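Local structure of uncharacterized protein (Bacteroides ovatus, 4DQA) at residues Y165-N178 with M181-G195. The protein is of unknown function but probably binds carbohydrate, pairing a BT_3987-like N-terminal domain with a concanavalin A-like lectin/glucanase domain. Numbering follows the deposited sequence.
Sequences YEALINVDYFLDNN and MGTEGVMILRIGDAG
Asn178 and Ile191 form an antiparallel hydrogen-bonded pair, with Asn178 N to Ile191 O at 2.8 Å and Ile191 N returning to Asn178 O. The Asn178 amide adds a third bond, ND2 to Ile191 O at 2.8 Å; it meets that oxygen from the opposite face of the carbonyl plane to Asn178 N, and two N-H groups therefore grip one acceptor. The same amide is held by Leu175, whose N gives to OD1 in plane on a lone pair while its O accepts from ND2, which fixes the rotation of the group. Farther along, Ala194 N reaches Asp176 O with an N-H...O angle of 169°, though it meets the oxygen from above the carbonyl plane. Asn177, with CG anti to its N (chi1 177°), runs beside Asp193 and donates ND2 to OD1 at 3.0 Å, from above the carboxylate plane. ND2 also lies over one face of the Arg190 guanidinium, whose NE is bridged to Glu205.

At the other end, the Tyr165 hydroxyl donates to Met187 O at 2.8 Å, and Thr183 N reaches that oxygen from the opposite face. Leu189 CB sits at the edge of the Tyr165 ring. In one of its two conformers selenomethionine Met181, bent near its end, brings CE to 3.7 Å from Tyr165 CB, and its SE makes a tentative, oblique Met-aromatic contact. Between these ends Ile191 points CD1 tip to tip at Ile169 CD1, 3.9 Å away, and sets CG2 against Phe174 CE1.

Strand 163-171 belongs to one sheet and strand 187-190 to another; the short segments lie 9.3 Å apart at 21°, consistent with the face-to-face sheets of a concanavalin A-like beta sandwich.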
ATOM      1  N   TYR A 165      -8.847  -8.782  10.239  1.00 15.18           N
ATOM      2  CA  TYR A 165      -9.172  -7.386  10.508  1.00 13.86           C
ATOM      3  C   TYR A 165      -7.846  -6.655  10.464  1.00 14.31           C
ATOM      4  O   TYR A 165      -6.876  -7.135  11.048  1.00 15.67           O
ATOM      5  CB  TYR A 165      -9.697  -7.164  11.928  1.00 14.36           C
ATOM      6  CG  TYR A 165     -11.018  -7.780  12.336  1.00 14.34           C
ATOM      7  CD1 TYR A 165     -11.893  -8.348  11.420  1.00 15.89           C
ATOM      8  CD2 TYR A 165     -11.398  -7.766  13.687  1.00 15.42           C
ATOM      9  CE1 TYR A 165     -13.110  -8.883  11.825  1.00 16.68           C
ATOM     10  CE2 TYR A 165     -12.608  -8.307  14.103  1.00 14.86           C
ATOM     11  CZ  TYR A 165     -13.468  -8.850  13.174  1.00 16.13           C
ATOM     12  OH  TYR A 165     -14.678  -9.390  13.573  1.00 17.80           O
ATOM     13  N   GLU A 166      -7.792  -5.487   9.849  1.00 15.01           N
ATOM     14  CA  GLU A 166      -6.568  -4.679   9.929  1.00 12.66           C
ATOM     15  C   GLU A 166      -6.887  -3.203   9.847  1.00 12.46           C
ATOM     16  O   GLU A 166      -7.920  -2.805   9.315  1.00 12.11           O
ATOM     17  CB  GLU A 166      -5.504  -5.046   8.899  1.00 15.16           C
ATOM     18  CG  GLU A 166      -5.955  -4.887   7.478  1.00 16.17           C
ATOM     19  CD  GLU A 166      -4.860  -5.152   6.453  1.00 16.99           C
ATOM     20  OE1 GLU A 166      -3.680  -4.919   6.770  1.00 15.23           O
ATOM     21  OE2 GLU A 166      -5.181  -5.547   5.299  1.00 15.70           O
ATOM     22  N   ALA A 167      -6.009  -2.397  10.423  1.00 12.99           N
ATOM     23  CA  ALA A 167      -6.146  -0.938  10.378  1.00 11.51           C
ATOM     24  C   ALA A 167      -4.845  -0.285  10.764  1.00 11.42           C
ATOM     25  O   ALA A 167      -4.040  -0.848  11.527  1.00 12.51           O
ATOM     26  CB  ALA A 167      -7.204  -0.476  11.334  1.00 12.89           C
ATOM     27  N   LEU A 168      -4.656   0.940  10.287  1.00 10.70           N
ATOM     28  CA  LEU A 168      -3.689   1.870  10.877  1.00 11.03           C
ATOM     29  C   LEU A 168      -4.447   2.663  11.935  1.00 10.95           C
ATOM     30  O   LEU A 168      -5.539   3.201  11.670  1.00 11.56           O
ATOM     31  CB  LEU A 168      -3.122   2.838   9.840  1.00 11.73           C
ATOM     32  CG  LEU A 168      -2.256   2.195   8.774  1.00 12.09           C
ATOM     33  CD1 LEU A 168      -2.142   3.101   7.534  1.00 13.37           C
ATOM     34  CD2 LEU A 168      -0.876   1.829   9.302  1.00 14.44           C
ATOM     35  N   ILE A 169      -3.871   2.744  13.135  1.00 11.32           N
ATOM     36  CA  ILE A 169      -4.493   3.460  14.248  1.00 10.49           C
ATOM     37  C   ILE A 169      -3.495   4.372  14.932  1.00  9.59           C
ATOM     38  O   ILE A 169      -2.293   4.156  14.935  1.00 11.53           O
ATOM     39  CB  ILE A 169      -5.109   2.506  15.311  1.00 11.05           C
ATOM     40  CG1 ILE A 169      -4.016   1.707  16.022  1.00 13.72           C
ATOM     41  CG2 ILE A 169      -6.140   1.607  14.649  1.00 12.60           C
ATOM     42  CD1 ILE A 169      -4.554   0.922  17.208  1.00 15.71           C
ATOM     43  N   ASN A 170      -4.051   5.426  15.521  1.00 10.28           N
ATOM     44  CA  ASN A 170      -3.295   6.391  16.301  1.00 11.75           C
ATOM     45  C   ASN A 170      -4.187   6.828  17.439  1.00 11.94           C
ATOM     46  O   ASN A 170      -5.203   7.489  17.233  1.00 12.59           O
ATOM     47  CB  ASN A 170      -2.891   7.579  15.432  1.00 12.45           C
ATOM     48  CG  ASN A 170      -1.961   8.528  16.142  1.00 15.22           C
ATOM     49  OD1 ASN A 170      -2.121   8.783  17.328  1.00 14.33           O
ATOM     50  ND2 ASN A 170      -0.954   9.024  15.431  1.00 17.30           N
ATOM     51  N   VAL A 171      -3.826   6.416  18.647  1.00 11.63           N
ATOM     52  CA  VAL A 171      -4.679   6.612  19.808  1.00 11.24           C
ATOM     53  C   VAL A 171      -4.421   7.959  20.484  1.00 12.93           C
ATOM     54  O   VAL A 171      -3.274   8.291  20.813  1.00 13.37           O
ATOM     55  CB  VAL A 171      -4.411   5.494  20.836  1.00 13.12           C
ATOM     56  CG1 VAL A 171      -5.314   5.641  22.037  1.00 14.06           C
ATOM     57  CG2 VAL A 171      -4.621   4.138  20.208  1.00 15.34           C
ATOM     58  N   ASP A 172      -5.495   8.720  20.714  1.00 11.83           N
ATOM     59  CA  ASP A 172      -5.385   9.967  21.449  1.00 13.48           C
ATOM     60  C   ASP A 172      -5.228   9.722  22.952  1.00 14.13           C
ATOM     61  O   ASP A 172      -4.394  10.357  23.630  1.00 14.66           O
ATOM     62  CB  ASP A 172      -6.600  10.865  21.200  1.00 12.78           C
ATOM     63  CG  ASP A 172      -6.588  11.524  19.824  1.00 16.55           C
ATOM     64  OD1 ASP A 172      -5.502  11.770  19.271  1.00 18.88           O
ATOM     65  OD2 ASP A 172      -7.682  11.834  19.321  1.00 19.35           O
ATOM     66  N   TYR A 173      -6.070   8.837  23.474  1.00 11.78           N
ATOM     67  CA  TYR A 173      -5.995   8.393  24.855  1.00 12.34           C
ATOM     68  C   TYR A 173      -6.734   7.082  25.017  1.00 12.40           C
ATOM     69  O   TYR A 173      -7.615   6.736  24.227  1.00 12.27           O
ATOM     70  CB  TYR A 173      -6.567   9.435  25.817  1.00 12.83           C
ATOM     71  CG  TYR A 173      -8.027   9.795  25.686  1.00 14.57           C
ATOM     72  CD1 TYR A 173      -8.432  10.803  24.836  1.00 16.09           C
ATOM     73  CD2 TYR A 173      -8.983   9.192  26.500  1.00 15.44           C
ATOM     74  CE1 TYR A 173      -9.770  11.187  24.775  1.00 15.91           C
ATOM     75  CE2 TYR A 173     -10.320   9.577  26.457  1.00 16.81           C
ATOM     76  CZ  TYR A 173     -10.702  10.563  25.592  1.00 17.29           C
ATOM     77  OH  TYR A 173     -12.043  10.941  25.619  1.00 18.44           O
ATOM     78  N   PHE A 174      -6.359   6.352  26.062  1.00 13.74           N
ATOM     79  CA  PHE A 174      -6.940   5.061  26.365  1.00 13.32           C
ATOM     80  C   PHE A 174      -7.893   5.194  27.541  1.00 13.85           C
ATOM     81  O   PHE A 174      -7.528   5.672  28.622  1.00 15.76           O
ATOM     82  CB  PHE A 174      -5.855   4.041  26.758  1.00 13.21           C
ATOM     83  CG  PHE A 174      -4.842   3.761  25.684  1.00 13.92           C
ATOM     84  CD1 PHE A 174      -5.077   2.827  24.690  1.00 15.08           C
ATOM     85  CD2 PHE A 174      -3.622   4.420  25.698  1.00 17.52           C
ATOM     86  CE1 PHE A 174      -4.136   2.609  23.687  1.00 16.09           C
ATOM     87  CE2 PHE A 174      -2.680   4.192  24.719  1.00 20.46           C
ATOM     88  CZ  PHE A 174      -2.918   3.291  23.725  1.00 16.56           C
ATOM     89  N   LEU A 175      -9.128   4.779  27.308  1.00 13.82           N
ATOM     90  CA  LEU A 175     -10.030   4.473  28.399  1.00 13.58           C
ATOM     91  C   LEU A 175      -9.890   2.985  28.743  1.00 13.92           C
ATOM     92  O   LEU A 175      -8.992   2.314  28.239  1.00 13.51           O
ATOM     93  CB  LEU A 175     -11.461   4.848  27.997  1.00 15.02           C
ATOM     94  CG  LEU A 175     -11.638   6.361  27.785  1.00 16.35           C
ATOM     95  CD1 LEU A 175     -13.063   6.708  27.370  1.00 22.20           C
ATOM     96  CD2 LEU A 175     -11.282   7.186  29.029  1.00 19.59           C
ATOM     97  N   ASP A 176     -10.759   2.452  29.602  1.00 14.35           N
ATOM     98  CA  ASP A 176     -10.582   1.077  30.068  1.00 15.04           C
ATOM     99  C   ASP A 176     -10.663   0.056  28.935  1.00 13.92           C
ATOM    100  O   ASP A 176     -10.000  -0.973  28.964  1.00 14.37           O
ATOM    101  CB  ASP A 176     -11.663   0.696  31.094  1.00 17.44           C
ATOM    102  CG  ASP A 176     -11.398   1.233  32.481  1.00 24.96           C
ATOM    103  OD1 ASP A 176     -10.281   1.696  32.753  1.00 24.60           O
ATOM    104  OD2 ASP A 176     -12.333   1.137  33.327  1.00 28.01           O
ATOM    105  N   ASN A 177     -11.517   0.327  27.950  1.00 14.00           N
ATOM    106  CA  ASN A 177     -11.808  -0.608  26.864  1.00 13.03           C
ATOM    107  C   ASN A 177     -12.139   0.260  25.647  1.00 13.36           C
ATOM    108  O   ASN A 177     -13.106   1.034  25.707  1.00 14.55           O
ATOM    109  CB  ASN A 177     -12.973  -1.495  27.303  1.00 14.76           C
ATOM    110  CG  ASN A 177     -13.417  -2.459  26.245  1.00 13.29           C
ATOM    111  OD1 ASN A 177     -13.370  -2.170  25.053  1.00 14.45           O
ATOM    112  ND2 ASN A 177     -13.858  -3.642  26.684  1.00 15.67           N
ATOM    113  N   ASN A 178     -11.340   0.135  24.587  1.00 12.80           N
ATOM    114  CA  ASN A 178     -11.359   1.015  23.423  1.00 12.20           C
ATOM    115  C   ASN A 178     -11.615   0.165  22.174  1.00 12.36           C
ATOM    116  O   ASN A 178     -10.777  -0.635  21.808  1.00 12.47           O
ATOM    117  CB  ASN A 178     -10.007   1.703  23.321  1.00 12.38           C
ATOM    118  CG  ASN A 178      -9.619   2.383  24.621  1.00 11.23           C
ATOM    119  OD1 ASN A 178     -10.050   3.492  24.899  1.00 13.69           O
ATOM    120  ND2 ASN A 178      -8.806   1.694  25.437  1.00 12.72           N
HETATM  121  N   MSE A 181     -12.579  -2.619  16.052  1.00 12.10           N
HETATM  122  CA  MSE A 181     -13.557  -3.112  15.089  0.50 12.10           C
HETATM  123  C   MSE A 181     -14.029  -4.523  15.447  1.00 13.63           C
HETATM  124  O   MSE A 181     -13.237  -5.312  15.974  1.00 13.07           O
HETATM  125  CB  MSE A 181     -12.915  -3.117  13.690  0.50 11.91           C
HETATM  126  CG  MSE A 181     -11.527  -3.769  13.659  0.50 11.37           C
HETATM  127 SE   MSE A 181     -10.382  -3.367  12.113  0.38 17.59          SE
HETATM  128  CE  MSE A 181     -11.534  -4.123  10.731  0.50 16.47           C
ATOM    129  N   GLY A 182     -15.270  -4.861  15.101  1.00 12.91           N
ATOM    130  CA  GLY A 182     -15.737  -6.224  15.196  1.00 13.22           C
ATOM    131  C   GLY A 182     -17.136  -6.336  15.748  1.00 14.26           C
ATOM    132  O   GLY A 182     -17.867  -5.327  15.816  1.00 14.35           O
ATOM    133  N   THR A 183     -17.466  -7.549  16.176  1.00 14.75           N
ATOM    134  CA  THR A 183     -18.784  -7.901  16.627  1.00 14.40           C
ATOM    135  C   THR A 183     -18.713  -8.276  18.090  1.00 16.34           C
ATOM    136  O   THR A 183     -18.231  -9.342  18.451  1.00 16.75           O
ATOM    137  CB  THR A 183     -19.338  -9.034  15.764  1.00 15.68           C
ATOM    138  OG1 THR A 183     -19.277  -8.605  14.396  1.00 15.73           O
ATOM    139  CG2 THR A 183     -20.779  -9.384  16.150  1.00 16.32           C
ATOM    140  N   GLU A 184     -19.172  -7.374  18.948  1.00 14.23           N
ATOM    141  CA  GLU A 184     -19.099  -7.585  20.387  1.00 16.53           C
ATOM    142  C   GLU A 184     -19.774  -8.876  20.815  1.00 20.98           C
ATOM    143  O   GLU A 184     -20.880  -9.209  20.369  1.00 20.65           O
ATOM    144  CB  GLU A 184     -19.689  -6.379  21.130  1.00 16.44           C
ATOM    145  CG  GLU A 184     -19.867  -6.559  22.656  1.00 17.04           C
ATOM    146  CD  GLU A 184     -18.598  -6.821  23.427  1.00 18.13           C
ATOM    147  OE1 GLU A 184     -17.499  -6.639  22.857  1.00 18.21           O
ATOM    148  OE2 GLU A 184     -18.711  -7.225  24.611  1.00 19.81           O
ATOM    149  N   GLY A 185     -19.064  -9.637  21.648  1.00 19.40           N
ATOM    150  CA  GLY A 185     -19.570 -10.892  22.153  1.00 22.29           C
ATOM    151  C   GLY A 185     -19.247 -12.055  21.228  1.00 21.85           C
ATOM    152  O   GLY A 185     -19.447 -13.204  21.607  1.00 23.64           O
ATOM    153  N   VAL A 186     -18.727 -11.747  20.041  1.00 20.45           N
ATOM    154  CA  VAL A 186     -18.478 -12.764  19.028  1.00 18.22           C
ATOM    155  C   VAL A 186     -17.037 -12.753  18.505  1.00 18.74           C
ATOM    156  O   VAL A 186     -16.327 -13.763  18.619  1.00 20.61           O
ATOM    157  CB  VAL A 186     -19.465 -12.610  17.854  1.00 20.75           C
ATOM    158  CG1 VAL A 186     -19.203 -13.646  16.771  1.00 25.10           C
ATOM    159  CG2 VAL A 186     -20.919 -12.721  18.365  1.00 23.88           C
HETATM  160  N   MSE A 187     -16.603 -11.627  17.948  1.00 16.89           N
HETATM  161  CA  MSE A 187     -15.228 -11.472  17.458  1.00 16.58           C
HETATM  162  C   MSE A 187     -14.914  -9.986  17.333  1.00 14.00           C
HETATM  163  O   MSE A 187     -15.253  -9.351  16.336  1.00 16.21           O
HETATM  164  CB  MSE A 187     -15.028 -12.162  16.106  1.00 18.77           C
HETATM  165  CG  MSE A 187     -13.597 -12.197  15.638  1.00 17.19           C
HETATM  166 SE   MSE A 187     -12.504 -13.375  16.699  0.75 20.78          SE
HETATM  167  CE  MSE A 187     -13.446 -15.022  16.335  1.00 22.73           C
ATOM    168  N   ILE A 188     -14.260  -9.436  18.351  1.00 15.11           N
ATOM    169  CA  ILE A 188     -13.969  -8.008  18.351  1.00 14.56           C
ATOM    170  C   ILE A 188     -12.491  -7.763  18.700  1.00 16.23           C
ATOM    171  O   ILE A 188     -11.908  -8.452  19.541  1.00 17.70           O
ATOM    172  CB  ILE A 188     -14.957  -7.262  19.283  1.00 17.93           C
ATOM    173  CG1 ILE A 188     -14.939  -5.744  19.029  1.00 17.50           C
ATOM    174  CG2 ILE A 188     -14.652  -7.559  20.728  1.00 19.71           C
ATOM    175  CD1 ILE A 188     -16.085  -4.984  19.674  1.00 17.41           C
ATOM    176  N   LEU A 189     -11.889  -6.822  17.989  1.00 14.29           N
ATOM    177  CA  LEU A 189     -10.543  -6.353  18.266  1.00 12.61           C
ATOM    178  C   LEU A 189     -10.640  -5.023  18.989  1.00 13.09           C
ATOM    179  O   LEU A 189     -11.318  -4.081  18.533  1.00 13.04           O
ATOM    180  CB  LEU A 189      -9.754  -6.210  16.966  1.00 14.72           C
ATOM    181  CG  LEU A 189      -8.306  -5.739  17.092  1.00 14.89           C
ATOM    182  CD1 LEU A 189      -7.489  -6.809  17.779  1.00 16.70           C
ATOM    183  CD2 LEU A 189      -7.742  -5.420  15.704  1.00 17.31           C
ATOM    184  N   ARG A 190     -10.023  -4.977  20.169  1.00 12.90           N
ATOM    185  CA  ARG A 190     -10.084  -3.795  21.016  1.00 12.47           C
ATOM    186  C   ARG A 190      -8.739  -3.566  21.675  1.00 14.43           C
ATOM    187  O   ARG A 190      -7.815  -4.378  21.555  1.00 14.62           O
ATOM    188  CB  ARG A 190     -11.169  -3.977  22.077  1.00 14.06           C
ATOM    189  CG  ARG A 190     -10.901  -5.087  23.070  1.00 15.31           C
ATOM    190  CD  ARG A 190     -12.140  -5.393  23.922  1.00 16.56           C
ATOM    191  NE  ARG A 190     -11.883  -6.408  24.938  1.00 15.78           N
ATOM    192  CZ  ARG A 190     -12.846  -7.063  25.589  1.00 16.45           C
ATOM    193  NH1 ARG A 190     -14.128  -6.808  25.329  1.00 19.03           N
ATOM    194  NH2 ARG A 190     -12.520  -7.977  26.476  1.00 18.80           N
ATOM    195  N   ILE A 191      -8.633  -2.434  22.367  1.00 13.00           N
ATOM    196  CA  ILE A 191      -7.466  -2.175  23.209  1.00 12.65           C
ATOM    197  C   ILE A 191      -8.012  -1.996  24.609  1.00 13.24           C
ATOM    198  O   ILE A 191      -8.805  -1.080  24.873  1.00 12.96           O
ATOM    199  CB  ILE A 191      -6.688  -0.911  22.807  1.00 11.66           C
ATOM    200  CG1 ILE A 191      -6.460  -0.876  21.291  1.00 17.70           C
ATOM    201  CG2 ILE A 191      -5.370  -0.914  23.550  1.00 15.56           C
ATOM    202  CD1 ILE A 191      -5.889   0.434  20.791  1.00 20.17           C
ATOM    203  N   GLY A 192      -7.625  -2.905  25.496  1.00 13.09           N
ATOM    204  CA  GLY A 192      -8.011  -2.845  26.885  1.00 13.26           C
ATOM    205  C   GLY A 192      -9.308  -3.512  27.272  1.00 14.52           C
ATOM    206  O   GLY A 192     -10.267  -3.549  26.503  1.00 14.30           O
ATOM    207  N   ASP A 193      -9.325  -4.037  28.486  1.00 15.20           N
ATOM    208  CA  ASP A 193     -10.601  -4.309  29.166  1.00 14.73           C
ATOM    209  C   ASP A 193     -10.369  -4.135  30.663  1.00 16.97           C
ATOM    210  O   ASP A 193     -10.584  -5.050  31.468  1.00 19.15           O
ATOM    211  CB  ASP A 193     -11.126  -5.705  28.844  1.00 15.35           C
ATOM    212  CG  ASP A 193     -12.529  -5.924  29.394  1.00 18.48           C
ATOM    213  OD1 ASP A 193     -13.337  -4.965  29.354  1.00 19.79           O
ATOM    214  OD2 ASP A 193     -12.815  -7.041  29.860  1.00 22.05           O
ATOM    215  N   ALA A 194      -9.895  -2.961  31.048  1.00 15.44           N
ATOM    216  CA  ALA A 194      -9.351  -2.784  32.396  1.00 16.46           C
ATOM    217  C   ALA A 194     -10.376  -2.883  33.505  1.00 22.60           C
ATOM    218  O   ALA A 194     -10.010  -3.157  34.668  1.00 25.45           O
ATOM    219  CB  ALA A 194      -8.597  -1.466  32.474  1.00 21.51           C
ATOM    220  N   GLY A 195     -11.642  -2.640  33.178  1.00 21.75           N
ATOM    221  CA  GLY A 195     -12.716  -2.875  34.135  1.00 27.44           C
ATOM    222  C   GLY A 195     -12.780  -4.307  34.633  1.00 34.61           C
ATOM    223  O   GLY A 195     -13.277  -4.559  35.731  1.00 35.19           O
TER